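Local atomic coordinates of Baccell_00875 (Bacteroides cellulosilyticus DSM 14838, PDB entry 5NO8), a protein that probably acts as a polysaccharide lyase, removing the L-rhamnose caps that sit on glucuronic acid in complex arabinogalactan proteins. Residues A393-L407 and N450-V464. Numbering follows the deposited sequence.
With GOL (glycerol), chain F.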
loop_
_atom_site.group_PDB
_atom_site.type_symbol
_atom_site.label_atom_id
_atom_site.label_comp_id
_atom_site.label_asym_id
_atom_site.label_seq_id
_atom_site.Cartn_x
_atom_site.Cartn_y
_atom_site.Cartn_z
ATOM N N ALA A 393 14.872 -15.877 -5.413
ATOM C CA ALA A 393 13.752 -15.031 -5.825
ATOM C C ALA A 393 13.886 -13.616 -5.237
ATOM O O ALA A 393 14.930 -12.982 -5.413
ATOM C CB ALA A 393 12.414 -15.686 -5.467
ATOM N N GLU A 394 12.887 -13.135 -4.501
ATOM C CA GLU A 394 12.927 -11.761 -4.017
ATOM C C GLU A 394 14.058 -11.508 -3.014
ATOM O O GLU A 394 14.371 -10.343 -2.751
ATOM C CB GLU A 394 11.605 -11.385 -3.325
ATOM C CG GLU A 394 10.443 -11.076 -4.235
ATOM C CD GLU A 394 9.646 -12.286 -4.697
ATOM O OE1 GLU A 394 10.090 -13.462 -4.548
ATOM O OE2 GLU A 394 8.541 -12.037 -5.226
ATOM N N ARG A 395 14.615 -12.560 -2.414
ATOM C CA ARG A 395 15.761 -12.413 -1.481
ATOM C C ARG A 395 17.040 -11.892 -2.162
ATOM O O ARG A 395 17.948 -11.416 -1.470
ATOM C CB ARG A 395 16.065 -13.712 -0.732
ATOM C CG ARG A 395 15.288 -13.972 0.557
ATOM C CD ARG A 395 13.784 -13.982 0.382
ATOM N NE ARG A 395 13.346 -15.092 -0.471
ATOM C CZ ARG A 395 12.121 -15.220 -0.973
ATOM N NH1 ARG A 395 11.167 -14.315 -0.699
ATOM N NH2 ARG A 395 11.837 -16.263 -1.759
ATOM N N LEU A 396 17.101 -11.941 -3.493
ATOM C CA LEU A 396 18.111 -11.206 -4.281
ATOM C C LEU A 396 18.264 -9.724 -3.922
ATOM O O LEU A 396 19.349 -9.168 -4.077
ATOM C CB LEU A 396 17.876 -11.335 -5.788
ATOM C CG LEU A 396 18.470 -12.573 -6.491
ATOM C CD1 LEU A 396 19.979 -12.363 -6.669
ATOM C CD2 LEU A 396 18.205 -13.878 -5.759
ATOM N N GLY A 397 17.184 -9.084 -3.455
ATOM C CA GLY A 397 17.245 -7.704 -3.060
ATOM C C GLY A 397 18.269 -7.426 -1.983
ATOM O O GLY A 397 18.852 -6.346 -1.992
ATOM N N MET A 398 18.498 -8.367 -1.084
ATOM C CA MET A 398 19.563 -8.214 -0.062
ATOM C C MET A 398 20.944 -8.078 -0.700
ATOM O O MET A 398 21.744 -7.223 -0.283
ATOM C CB MET A 398 19.528 -9.331 0.948
ATOM C CG MET A 398 18.347 -9.153 1.908
ATOM S SD MET A 398 18.257 -10.345 3.198
ATOM C CE MET A 398 17.357 -11.647 2.339
ATOM N N GLY A 399 21.208 -8.843 -1.764
ATOM C CA GLY A 399 22.469 -8.656 -2.488
ATOM C C GLY A 399 22.546 -7.333 -3.217
ATOM O O GLY A 399 23.578 -6.659 -3.219
ATOM N N VAL A 400 21.461 -6.919 -3.852
ATOM C CA VAL A 400 21.469 -5.685 -4.604
ATOM C C VAL A 400 21.657 -4.505 -3.620
ATOM O O VAL A 400 22.418 -3.565 -3.891
ATOM C CB VAL A 400 20.209 -5.537 -5.469
ATOM C CG1 VAL A 400 20.199 -4.214 -6.203
ATOM C CG2 VAL A 400 20.121 -6.699 -6.468
ATOM N N LEU A 401 20.995 -4.579 -2.468
ATOM C CA LEU A 401 21.182 -3.542 -1.466
ATOM C C LEU A 401 22.657 -3.479 -1.009
ATOM O O LEU A 401 23.242 -2.373 -0.936
ATOM C CB LEU A 401 20.326 -3.793 -0.230
ATOM C CG LEU A 401 20.559 -2.817 0.926
ATOM C CD1 LEU A 401 20.356 -1.381 0.478
ATOM C CD2 LEU A 401 19.648 -3.165 2.091
ATOM N N LEU A 402 23.223 -4.631 -0.644
ATOM C CA LEU A 402 24.616 -4.626 -0.164
ATOM C C LEU A 402 25.605 -4.089 -1.200
ATOM O O LEU A 402 26.550 -3.390 -0.817
ATOM C CB LEU A 402 25.056 -5.955 0.393
ATOM C CG LEU A 402 24.804 -6.171 1.883
ATOM C CD1 LEU A 402 23.360 -5.956 2.320
ATOM C CD2 LEU A 402 25.294 -7.540 2.303
ATOM N N VAL A 403 25.370 -4.357 -2.489
ATOM C CA VAL A 403 26.186 -3.722 -3.543
ATOM C C VAL A 403 26.063 -2.206 -3.521
ATOM O O VAL A 403 27.069 -1.502 -3.583
ATOM C CB VAL A 403 25.818 -4.179 -4.978
ATOM C CG1 VAL A 403 26.657 -3.408 -5.992
ATOM C CG2 VAL A 403 26.029 -5.657 -5.130
ATOM N N LYS A 404 24.838 -1.680 -3.472
ATOM C CA LYS A 404 24.663 -0.241 -3.531
ATOM C C LYS A 404 25.349 0.398 -2.316
ATOM O O LYS A 404 26.020 1.410 -2.458
ATOM C CB LYS A 404 23.191 0.157 -3.628
ATOM C CG LYS A 404 22.599 -0.217 -4.970
ATOM C CD LYS A 404 21.220 0.359 -5.172
ATOM C CE LYS A 404 20.642 -0.123 -6.491
ATOM N NZ LYS A 404 19.439 0.664 -6.831
ATOM N N GLN A 405 25.208 -0.224 -1.155
ATOM C CA GLN A 405 25.842 0.296 0.057
ATOM C C GLN A 405 27.390 0.163 -0.035
ATOM O O GLN A 405 28.122 1.049 0.398
ATOM C CB GLN A 405 25.328 -0.399 1.312
ATOM C CG GLN A 405 25.800 0.247 2.618
ATOM C CD GLN A 405 25.203 1.615 2.944
ATOM O OE1 GLN A 405 24.543 2.268 2.138
ATOM N NE2 GLN A 405 25.486 2.072 4.154
ATOM N N TYR A 406 27.874 -0.906 -0.635
ATOM C CA TYR A 406 29.296 -1.025 -0.924
ATOM C C TYR A 406 29.788 0.107 -1.808
ATOM O O TYR A 406 30.861 0.694 -1.559
ATOM C CB TYR A 406 29.618 -2.395 -1.554
ATOM C CG TYR A 406 31.072 -2.413 -1.943
ATOM C CD1 TYR A 406 32.048 -2.679 -0.992
ATOM C CD2 TYR A 406 31.464 -2.046 -3.216
ATOM C CE1 TYR A 406 33.406 -2.618 -1.323
ATOM C CE2 TYR A 406 32.811 -1.990 -3.566
ATOM C CZ TYR A 406 33.774 -2.282 -2.616
ATOM O OH TYR A 406 35.113 -2.213 -2.950
ATOM N N LEU A 407 29.036 0.453 -2.842
ATOM C CA LEU A 407 29.479 1.495 -3.764
ATOM C C LEU A 407 29.617 2.857 -3.063
ATOM O O LEU A 407 30.435 3.688 -3.485
ATOM C CB LEU A 407 28.563 1.592 -4.985
ATOM C CG LEU A 407 28.570 0.364 -5.900
ATOM C CD1 LEU A 407 27.493 0.528 -6.964
ATOM C CD2 LEU A 407 29.945 0.175 -6.520
ATOM N N ASN A 450 12.349 -13.776 -11.363
ATOM C CA ASN A 450 13.595 -14.084 -10.684
ATOM C C ASN A 450 14.806 -13.727 -11.534
ATOM O O ASN A 450 15.855 -13.382 -10.982
ATOM C CB ASN A 450 13.665 -15.560 -10.282
ATOM C CG ASN A 450 12.576 -15.962 -9.306
ATOM O OD1 ASN A 450 11.888 -15.113 -8.721
ATOM N ND2 ASN A 450 12.431 -17.269 -9.101
ATOM N N TYR A 451 14.659 -13.771 -12.858
ATOM C CA TYR A 451 15.774 -13.509 -13.782
ATOM C C TYR A 451 16.229 -12.052 -13.775
ATOM O O TYR A 451 17.419 -11.764 -13.964
ATOM C CB TYR A 451 15.375 -13.856 -15.214
ATOM C CG TYR A 451 15.226 -15.341 -15.465
ATOM C CD1 TYR A 451 14.146 -16.052 -14.935
ATOM C CD2 TYR A 451 16.170 -16.037 -16.240
ATOM C CE1 TYR A 451 14.005 -17.409 -15.156
ATOM C CE2 TYR A 451 16.034 -17.402 -16.478
ATOM C CZ TYR A 451 14.951 -18.085 -15.935
ATOM O OH TYR A 451 14.796 -19.434 -16.145
ATOM N N MET A 452 15.276 -11.130 -13.633
ATOM C CA MET A 452 15.592 -9.695 -13.630
ATOM C C MET A 452 16.458 -9.334 -12.445
ATOM O O MET A 452 17.352 -8.506 -12.563
ATOM C CB MET A 452 14.331 -8.848 -13.565
ATOM C CG MET A 452 13.355 -9.048 -14.711
ATOM S SD MET A 452 14.144 -8.994 -16.347
ATOM C CE MET A 452 14.537 -10.711 -16.619
ATOM N N TRP A 453 16.153 -9.948 -11.312
ATOM C CA TRP A 453 16.821 -9.628 -10.048
ATOM C C TRP A 453 18.208 -10.250 -10.009
ATOM O O TRP A 453 19.157 -9.613 -9.553
ATOM C CB TRP A 453 15.978 -10.084 -8.868
ATOM C CG TRP A 453 14.603 -9.464 -8.851
ATOM C CD1 TRP A 453 14.259 -8.191 -9.243
ATOM C CD2 TRP A 453 13.394 -10.101 -8.440
ATOM N NE1 TRP A 453 12.914 -8.003 -9.081
ATOM C CE2 TRP A 453 12.357 -9.160 -8.593
ATOM C CE3 TRP A 453 13.088 -11.376 -7.947
ATOM C CZ2 TRP A 453 11.023 -9.453 -8.264
ATOM C CZ3 TRP A 453 11.766 -11.673 -7.634
ATOM C CH2 TRP A 453 10.751 -10.706 -7.787
ATOM N N VAL A 454 18.333 -11.478 -10.521
ATOM C CA VAL A 454 19.648 -12.084 -10.704
ATOM C C VAL A 454 20.508 -11.254 -11.651
ATOM O O VAL A 454 21.670 -11.022 -11.363
ATOM C CB VAL A 454 19.555 -13.552 -11.184
ATOM C CG1 VAL A 454 20.927 -14.063 -11.651
ATOM C CG2 VAL A 454 19.054 -14.413 -10.057
ATOM N N ALA A 455 19.955 -10.813 -12.774
ATOM C CA ALA A 455 20.684 -9.975 -13.716
ATOM C C ALA A 455 21.106 -8.645 -13.119
ATOM O O ALA A 455 22.235 -8.182 -13.324
ATOM C CB ALA A 455 19.852 -9.718 -14.946
ATOM N N GLU A 456 20.197 -8.021 -12.380
ATOM C CA GLU A 456 20.532 -6.796 -11.676
ATOM C C GLU A 456 21.725 -7.054 -10.789
ATOM O O GLU A 456 22.678 -6.294 -10.842
ATOM C CB GLU A 456 19.359 -6.279 -10.834
ATOM C CG GLU A 456 19.742 -5.153 -9.872
ATOM C CD GLU A 456 19.170 -3.784 -10.169
ATOM O OE1 GLU A 456 18.150 -3.646 -10.893
ATOM O OE2 GLU A 456 19.743 -2.803 -9.619
ATOM N N LEU A 457 21.691 -8.117 -9.999
ATOM C CA LEU A 457 22.810 -8.420 -9.110
ATOM C C LEU A 457 24.120 -8.478 -9.896
ATOM O O LEU A 457 25.120 -7.847 -9.513
ATOM C CB LEU A 457 22.604 -9.703 -8.316
ATOM C CG LEU A 457 23.799 -10.143 -7.468
ATOM C CD1 LEU A 457 24.041 -9.197 -6.290
ATOM C CD2 LEU A 457 23.670 -11.551 -6.963
ATOM N N TYR A 458 24.112 -9.212 -11.010
ATOM C CA TYR A 458 25.353 -9.386 -11.777
ATOM C C TYR A 458 25.869 -8.079 -12.346
ATOM O O TYR A 458 27.060 -7.791 -12.215
ATOM C CB TYR A 458 25.194 -10.466 -12.882
ATOM C CG TYR A 458 24.951 -11.882 -12.418
ATOM C CD1 TYR A 458 25.369 -12.346 -11.185
ATOM C CD2 TYR A 458 24.325 -12.803 -13.269
ATOM C CE1 TYR A 458 25.152 -13.659 -10.792
ATOM C CE2 TYR A 458 24.115 -14.110 -12.893
ATOM C CZ TYR A 458 24.522 -14.542 -11.670
ATOM O OH TYR A 458 24.306 -15.836 -11.289
ATOM N N PHE A 459 25.009 -7.250 -12.930
ATOM C CA PHE A 459 25.457 -5.974 -13.447
ATOM C C PHE A 459 26.001 -5.064 -12.327
ATOM O O PHE A 459 27.011 -4.381 -12.522
ATOM C CB PHE A 459 24.365 -5.249 -14.209
ATOM C CG PHE A 459 23.917 -5.939 -15.483
ATOM C CD1 PHE A 459 24.830 -6.297 -16.472
ATOM C CD2 PHE A 459 22.561 -6.171 -15.716
ATOM C CE1 PHE A 459 24.393 -6.894 -17.655
ATOM C CE2 PHE A 459 22.122 -6.778 -16.879
ATOM C CZ PHE A 459 23.042 -7.127 -17.861
ATOM N N GLN A 460 25.371 -5.103 -11.157
ATOM C CA GLN A 460 25.885 -4.344 -10.002
ATOM C C GLN A 460 27.260 -4.873 -9.561
ATOM O O GLN A 460 28.149 -4.087 -9.208
ATOM C CB GLN A 460 24.903 -4.421 -8.829
ATOM C CG GLN A 460 23.534 -3.811 -9.096
ATOM C CD GLN A 460 23.516 -2.303 -9.085
ATOM O OE1 GLN A 460 24.561 -1.649 -9.016
ATOM N NE2 GLN A 460 22.311 -1.730 -9.189
ATOM N N MET A 461 27.414 -6.197 -9.543
ATOM C CA MET A 461 28.694 -6.837 -9.203
ATOM C C MET A 461 29.842 -6.482 -10.157
ATOM O O MET A 461 31.004 -6.487 -9.733
ATOM C CB MET A 461 28.560 -8.347 -9.069
ATOM C CG MET A 461 27.811 -8.837 -7.842
ATOM S SD MET A 461 28.580 -8.386 -6.295
ATOM C CE MET A 461 30.110 -9.357 -6.256
ATOM N N TYR A 462 29.544 -6.140 -11.408
ATOM C CA TYR A 462 30.560 -5.556 -12.290
ATOM C C TYR A 462 31.080 -4.245 -11.724
ATOM O O TYR A 462 32.286 -4.012 -11.705
ATOM C CB TYR A 462 30.007 -5.329 -13.697
ATOM C CG TYR A 462 30.869 -4.486 -14.620
ATOM C CD1 TYR A 462 32.157 -4.903 -15.004
ATOM C CD2 TYR A 462 30.382 -3.300 -15.144
ATOM C CE1 TYR A 462 32.920 -4.139 -15.877
ATOM C CE2 TYR A 462 31.134 -2.529 -16.008
ATOM C CZ TYR A 462 32.398 -2.952 -16.380
ATOM O OH TYR A 462 33.103 -2.134 -17.237
ATOM N N LYS A 463 30.165 -3.406 -11.235
ATOM C CA LYS A 463 30.549 -2.115 -10.632
ATOM C C LYS A 463 31.410 -2.309 -9.382
ATOM O O LYS A 463 32.263 -1.490 -9.115
ATOM C CB LYS A 463 29.312 -1.252 -10.315
ATOM C CG LYS A 463 28.430 -0.941 -11.521
ATOM C CD LYS A 463 27.212 -0.107 -11.147
ATOM C CE LYS A 463 27.533 1.370 -11.062
ATOM N NZ LYS A 463 26.328 2.162 -10.711
ATOM N N VAL A 464 31.198 -3.385 -8.636
ATOM C CA VAL A 464 31.988 -3.691 -7.439
ATOM C C VAL A 464 33.400 -4.147 -7.808
ATOM O O VAL A 464 34.374 -3.729 -7.180
ATOM C CB VAL A 464 31.313 -4.795 -6.593
ATOM C CG1 VAL A 464 32.179 -5.253 -5.420
ATOM C CG2 VAL A 464 29.952 -4.304 -6.078
HETATM C C1 GOL F . 17.043 -0.687 -9.744
HETATM O O1 GOL F . 18.352 -0.625 -9.126
HETATM C C2 GOL F . 17.075 -0.309 -11.231
HETATM O O2 GOL F . 17.955 -1.189 -11.964
HETATM C C3 GOL F . 15.687 -0.486 -11.862
HETATM O O3 GOL F . 14.754 0.532 -11.477
HETATM O O HOH W 1 15.854 -14.096 -8.184
HETATM O O HOH W 2 36.120 -3.017 -5.113
#
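Val403 pushes into the hollow formed by Leu457, Gln460, Met461 and Val464, and Leu457 returns the favour, filling the gap among Leu396, Gly399, Val400 and Val403. Val403, whose chi1 of 177° sets CG1 opposite the backbone N, presses that methyl tightly on Val464 CG2, at 3.4 Å, while CG2 turns to Met461 SD. Leu457 CD1 lies 3.9 Å from Gly399 C, where a side-chain carbon on the glycine would crowd it. Toward the N-terminal ends, Leu396 CB meets Trp453 CB, Trp453 CE3 comes to 3.5 Å of Ala393 O, and CH2 nears CG of Glu394, whose carboxylate pairs with Arg447. Along one flank, Glu456 CG rests on both methyls of Val400; its OE2 accepts a bond from Gln460 NE2 (2.8 Å) on the anti side, tilted 27° from the carboxylate plane, and another from O1 of a glycerol, probably from crystallisation, which Lys404 NZ grips while also bonding Leu694 O. A leucine in place of Glu456 would probably leave the Gln460 amide without its acceptor and free to turn. One water bridges Ala393 O and Asn450 O, a second Tyr406 OH and Val464 O. Segments 396-407 and 450-464 run nearly parallel, axes 22° apart and 9.2 Å at closest, in reciprocal knobs-into-holes packing within the C-terminal helical domain.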